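Local coordinates for ribonuclease S-F11 (Nicotiana alata, PDB 1IOO), which cleaves RNA as a secreted T2-family ribonuclease of the style and is associated with gametophytic self-incompatibility, the rejection of self pollen, at residues 64-69 against 107-112. Numbering follows the deposited sequence.
Sequences DKHWMQ and LALRLK. With NAG (2-acetamido-2-deoxy-beta-D-glucopyranose), chain C.
His66, in the last turn of helix 57-66, reaches into the angle between Leu109 and Lys112 of helix 101-113. Its CB lies 3.5 Å from Leu109 CD2, and the His66 side chain crosses both partner side chains at about a right angle. With CG anti to its own carbonyl carbon (chi1 -64°), the ring has Leu109 CD2 beside CG and ND1 and the end of Lys112 at its CD2 corner, while Lys65 CD lies over one ring face, toward its rim. Imidazole suits this border position: its carbons pack against methyl and methylene groups, and its ND1 makes a weak hydrogen bond back to Asp62 O. Lys112 sets out with CG anti to its backbone N and then bends at chi2 (-99°), which carries its CE to 3.5 Å from His66 CD2. The amine beyond lies near the ring plane, modelled too close to His66 CD2 for its place to be sure, so its hydrogen bond to O6 of an N-acetylglucosamine in the glycan (NZ to O6 2.9 Å) is likewise less certain. An alanine here would keep CB against Leu109 CD2 but would probably leave the Lys112 methylenes without the ring they pack on, and Asp62 O without its weak bond. Deeper in, Trp67, the first residue beyond the helix, sends the six-membered part of its indole to Ala108, CZ3 to CB 3.6 Å; a methyl is small enough to let so large a ring approach the helix. The indole also meets Trp84 edge-to-face and lies beside Gln87, probably an active-site residue. Helices 57-66 and 101-113 thus join over strand 30-37, where Ile31 touches both Trp67 and Lys112 and Leu34 touches Ala108.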
ATOM      1  N   ASP A  64      13.712  -3.879   0.610  1.00  9.54           N
ATOM      2  CA  ASP A  64      14.205  -2.691  -0.076  1.00  9.26           C
ATOM      3  C   ASP A  64      13.601  -2.569  -1.465  1.00  9.48           C
ATOM      4  O   ASP A  64      13.426  -1.466  -1.980  1.00 11.14           O
ATOM      5  CB  ASP A  64      15.726  -2.676  -0.182  1.00 11.02           C
ATOM      6  CG  ASP A  64      16.230  -1.384  -0.785  1.00 13.05           C
ATOM      7  OD1 ASP A  64      16.720  -1.397  -1.934  1.00 15.70           O
ATOM      8  OD2 ASP A  64      16.106  -0.340  -0.118  1.00 10.92           O
ATOM      9  N   LYS A  65      13.285  -3.708  -2.077  1.00  8.77           N
ATOM     10  CA  LYS A  65      12.691  -3.700  -3.398  1.00  9.73           C
ATOM     11  C   LYS A  65      11.165  -3.557  -3.336  1.00 10.16           C
ATOM     12  O   LYS A  65      10.604  -2.621  -3.897  1.00 11.93           O
ATOM     13  CB  LYS A  65      13.039  -4.985  -4.160  1.00  9.78           C
ATOM     14  CG  LYS A  65      12.351  -5.088  -5.517  1.00 13.51           C
ATOM     15  CD  LYS A  65      12.646  -6.414  -6.208  1.00 16.04           C
ATOM     16  CE  LYS A  65      11.887  -6.504  -7.524  1.00 19.62           C
ATOM     17  NZ  LYS A  65      12.127  -7.794  -8.234  1.00 23.53           N
ATOM     18  N   HIS A  66      10.511  -4.461  -2.615  1.00 10.10           N
ATOM     19  CA  HIS A  66       9.048  -4.507  -2.581  1.00 10.46           C
ATOM     20  C   HIS A  66       8.424  -3.469  -1.662  1.00  8.76           C
ATOM     21  O   HIS A  66       7.272  -3.088  -1.860  1.00  8.37           O
ATOM     22  CB  HIS A  66       8.592  -5.910  -2.204  1.00 11.13           C
ATOM     23  CG  HIS A  66       8.976  -6.939  -3.217  1.00 12.00           C
ATOM     24  ND1 HIS A  66       9.964  -7.877  -3.000  1.00 16.15           N
ATOM     25  CD2 HIS A  66       8.545  -7.131  -4.485  1.00 11.44           C
ATOM     26  CE1 HIS A  66      10.123  -8.601  -4.094  1.00 12.54           C
ATOM     27  NE2 HIS A  66       9.275  -8.169  -5.010  1.00 15.08           N
ATOM     28  N   TRP A  67       9.162  -3.051  -0.641  1.00  7.77           N
ATOM     29  CA  TRP A  67       8.697  -2.026   0.293  1.00  8.35           C
ATOM     30  C   TRP A  67       9.708  -0.888   0.332  1.00  8.89           C
ATOM     31  O   TRP A  67      10.074  -0.388   1.393  1.00  8.61           O
ATOM     32  CB  TRP A  67       8.535  -2.628   1.699  1.00  7.84           C
ATOM     33  CG  TRP A  67       7.635  -1.844   2.642  1.00  7.77           C
ATOM     34  CD1 TRP A  67       7.508  -0.482   2.731  1.00 10.74           C
ATOM     35  CD2 TRP A  67       6.797  -2.389   3.669  1.00  9.45           C
ATOM     36  NE1 TRP A  67       6.644  -0.150   3.753  1.00  9.69           N
ATOM     37  CE2 TRP A  67       6.195  -1.301   4.344  1.00  8.48           C
ATOM     38  CE3 TRP A  67       6.499  -3.691   4.087  1.00  9.55           C
ATOM     39  CZ2 TRP A  67       5.311  -1.478   5.413  1.00 10.85           C
ATOM     40  CZ3 TRP A  67       5.621  -3.868   5.149  1.00 10.34           C
ATOM     41  CH2 TRP A  67       5.038  -2.765   5.800  1.00 11.71           C
ATOM     42  N   MET A  68      10.160  -0.484  -0.849  1.00  9.00           N
ATOM     43  CA  MET A  68      11.170   0.550  -0.953  1.00  9.46           C
ATOM     44  C   MET A  68      10.777   1.797  -0.181  1.00  8.09           C
ATOM     45  O   MET A  68       9.663   2.303  -0.320  1.00  8.13           O
ATOM     46  CB  MET A  68      11.420   0.902  -2.421  1.00  8.95           C
ATOM     47  CG  MET A  68      12.690   1.713  -2.637  1.00  9.87           C
ATOM     48  SD  MET A  68      13.043   2.042  -4.373  1.00 12.16           S
ATOM     49  CE  MET A  68      13.508   0.402  -4.973  1.00 10.95           C
ATOM     50  N   GLN A  69      11.691   2.267   0.661  1.00  7.58           N
ATOM     51  CA  GLN A  69      11.474   3.489   1.424  1.00  7.34           C
ATOM     52  C   GLN A  69      11.894   4.680   0.568  1.00  7.31           C
ATOM     53  O   GLN A  69      13.022   5.160   0.643  1.00  7.63           O
ATOM     54  CB  GLN A  69      12.267   3.400   2.725  1.00  7.33           C
ATOM     55  CG  GLN A  69      11.926   2.131   3.514  1.00  6.90           C
ATOM     56  CD  GLN A  69      12.874   1.875   4.663  1.00  7.90           C
ATOM     57  OE1 GLN A  69      12.548   2.120   5.824  1.00  8.77           O
ATOM     58  NE2 GLN A  69      14.064   1.381   4.343  1.00  6.88           N
ATOM     59  N   LEU A 107       4.251 -11.431   5.665  1.00  9.30           N
ATOM     60  CA  LEU A 107       2.885 -11.426   5.143  1.00  9.20           C
ATOM     61  C   LEU A 107       2.711 -10.317   4.115  1.00  9.41           C
ATOM     62  O   LEU A 107       2.126 -10.530   3.053  1.00 10.43           O
ATOM     63  CB  LEU A 107       1.865 -11.235   6.265  1.00 10.61           C
ATOM     64  CG  LEU A 107       0.406 -11.133   5.788  1.00  9.35           C
ATOM     65  CD1 LEU A 107       0.018 -12.411   5.053  1.00 11.72           C
ATOM     66  CD2 LEU A 107      -0.523 -10.901   6.968  1.00 13.68           C
ATOM     67  N   ALA A 108       3.218  -9.129   4.434  1.00  9.95           N
ATOM     68  CA  ALA A 108       3.134  -8.006   3.513  1.00  8.87           C
ATOM     69  C   ALA A 108       3.739  -8.377   2.161  1.00 10.52           C
ATOM     70  O   ALA A 108       3.161  -8.101   1.114  1.00  9.37           O
ATOM     71  CB  ALA A 108       3.849  -6.788   4.100  1.00  9.93           C
ATOM     72  N   LEU A 109       4.898  -9.028   2.191  1.00 10.63           N
ATOM     73  CA  LEU A 109       5.564  -9.444   0.967  1.00 10.31           C
ATOM     74  C   LEU A 109       4.738 -10.491   0.222  1.00 11.26           C
ATOM     75  O   LEU A 109       4.612 -10.439  -1.002  1.00 11.53           O
ATOM     76  CB  LEU A 109       6.961  -9.997   1.286  1.00 10.13           C
ATOM     77  CG  LEU A 109       7.990  -8.952   1.741  1.00 11.51           C
ATOM     78  CD1 LEU A 109       9.259  -9.629   2.235  1.00 11.80           C
ATOM     79  CD2 LEU A 109       8.301  -8.024   0.578  1.00 12.63           C
ATOM     80  N   ARG A 110       4.168 -11.433   0.969  1.00 10.37           N
ATOM     81  CA  ARG A 110       3.346 -12.485   0.372  1.00 11.93           C
ATOM     82  C   ARG A 110       2.112 -11.901  -0.312  1.00 12.25           C
ATOM     83  O   ARG A 110       1.788 -12.267  -1.443  1.00 13.53           O
ATOM     84  CB  ARG A 110       2.904 -13.488   1.444  1.00 14.34           C
ATOM     85  CG  ARG A 110       2.055 -14.640   0.918  1.00 18.37           C
ATOM     86  CD  ARG A 110       1.785 -15.674   2.004  1.00 22.15           C
ATOM     87  NE  ARG A 110       0.667 -15.317   2.878  1.00 26.57           N
ATOM     88  CZ  ARG A 110      -0.611 -15.363   2.512  1.00 29.04           C
ATOM     89  NH1 ARG A 110      -0.942 -15.749   1.286  1.00 30.80           N
ATOM     90  NH2 ARG A 110      -1.564 -15.039   3.379  1.00 29.84           N
ATOM     91  N   LEU A 111       1.425 -10.994   0.375  1.00 11.19           N
ATOM     92  CA  LEU A 111       0.225 -10.384  -0.186  1.00 11.50           C
ATOM     93  C   LEU A 111       0.553  -9.547  -1.416  1.00 11.30           C
ATOM     94  O   LEU A 111      -0.200  -9.544  -2.389  1.00 12.74           O
ATOM     95  CB  LEU A 111      -0.485  -9.534   0.873  1.00 10.78           C
ATOM     96  CG  LEU A 111      -0.981 -10.345   2.075  1.00 13.24           C
ATOM     97  CD1 LEU A 111      -1.727  -9.437   3.040  1.00 13.60           C
ATOM     98  CD2 LEU A 111      -1.896 -11.463   1.608  1.00 15.07           C
ATOM     99  N   LYS A 112       1.673  -8.833  -1.370  1.00 12.35           N
ATOM    100  CA  LYS A 112       2.096  -8.020  -2.501  1.00 12.37           C
ATOM    101  C   LYS A 112       2.360  -8.903  -3.726  1.00 13.63           C
ATOM    102  O   LYS A 112       1.982  -8.570  -4.849  1.00 14.20           O
ATOM    103  CB  LYS A 112       3.366  -7.247  -2.120  1.00 13.66           C
ATOM    104  CG  LYS A 112       3.791  -6.141  -3.078  1.00 15.61           C
ATOM    105  CD  LYS A 112       4.882  -6.582  -4.026  1.00 15.36           C
ATOM    106  CE  LYS A 112       5.560  -5.367  -4.650  1.00 15.52           C
ATOM    107  NZ  LYS A 112       6.540  -5.731  -5.712  1.00 15.06           N
TER
HETATM  108  C1  NAG C   1       5.389  -5.786 -10.513  1.00 12.17           C
HETATM  109  C2  NAG C   1       6.189  -6.726 -11.432  1.00 13.18           C
HETATM  110  C3  NAG C   1       5.541  -8.105 -11.494  1.00 14.22           C
HETATM  111  C4  NAG C   1       5.394  -8.650 -10.079  1.00 11.77           C
HETATM  112  C5  NAG C   1       4.553  -7.670  -9.259  1.00 11.32           C
HETATM  113  C6  NAG C   1       4.381  -8.127  -7.826  1.00 12.65           C
HETATM  114  C7  NAG C   1       7.372  -6.346 -13.499  1.00 19.14           C
HETATM  115  C8  NAG C   1       7.263  -6.041 -14.983  1.00 20.40           C
HETATM  116  N2  NAG C   1       6.278  -6.162 -12.764  1.00 16.44           N
HETATM  117  O3  NAG C   1       6.356  -8.978 -12.262  1.00 15.46           O
HETATM  118  O4  NAG C   1       4.755  -9.936 -10.121  1.00 12.42           O
HETATM  119  O5  NAG C   1       5.208  -6.383  -9.216  1.00 11.91           O
HETATM  120  O6  NAG C   1       5.621  -8.114  -7.136  1.00 16.22           O
HETATM  121  O7  NAG C   1       8.442  -6.745 -13.028  1.00 21.46           O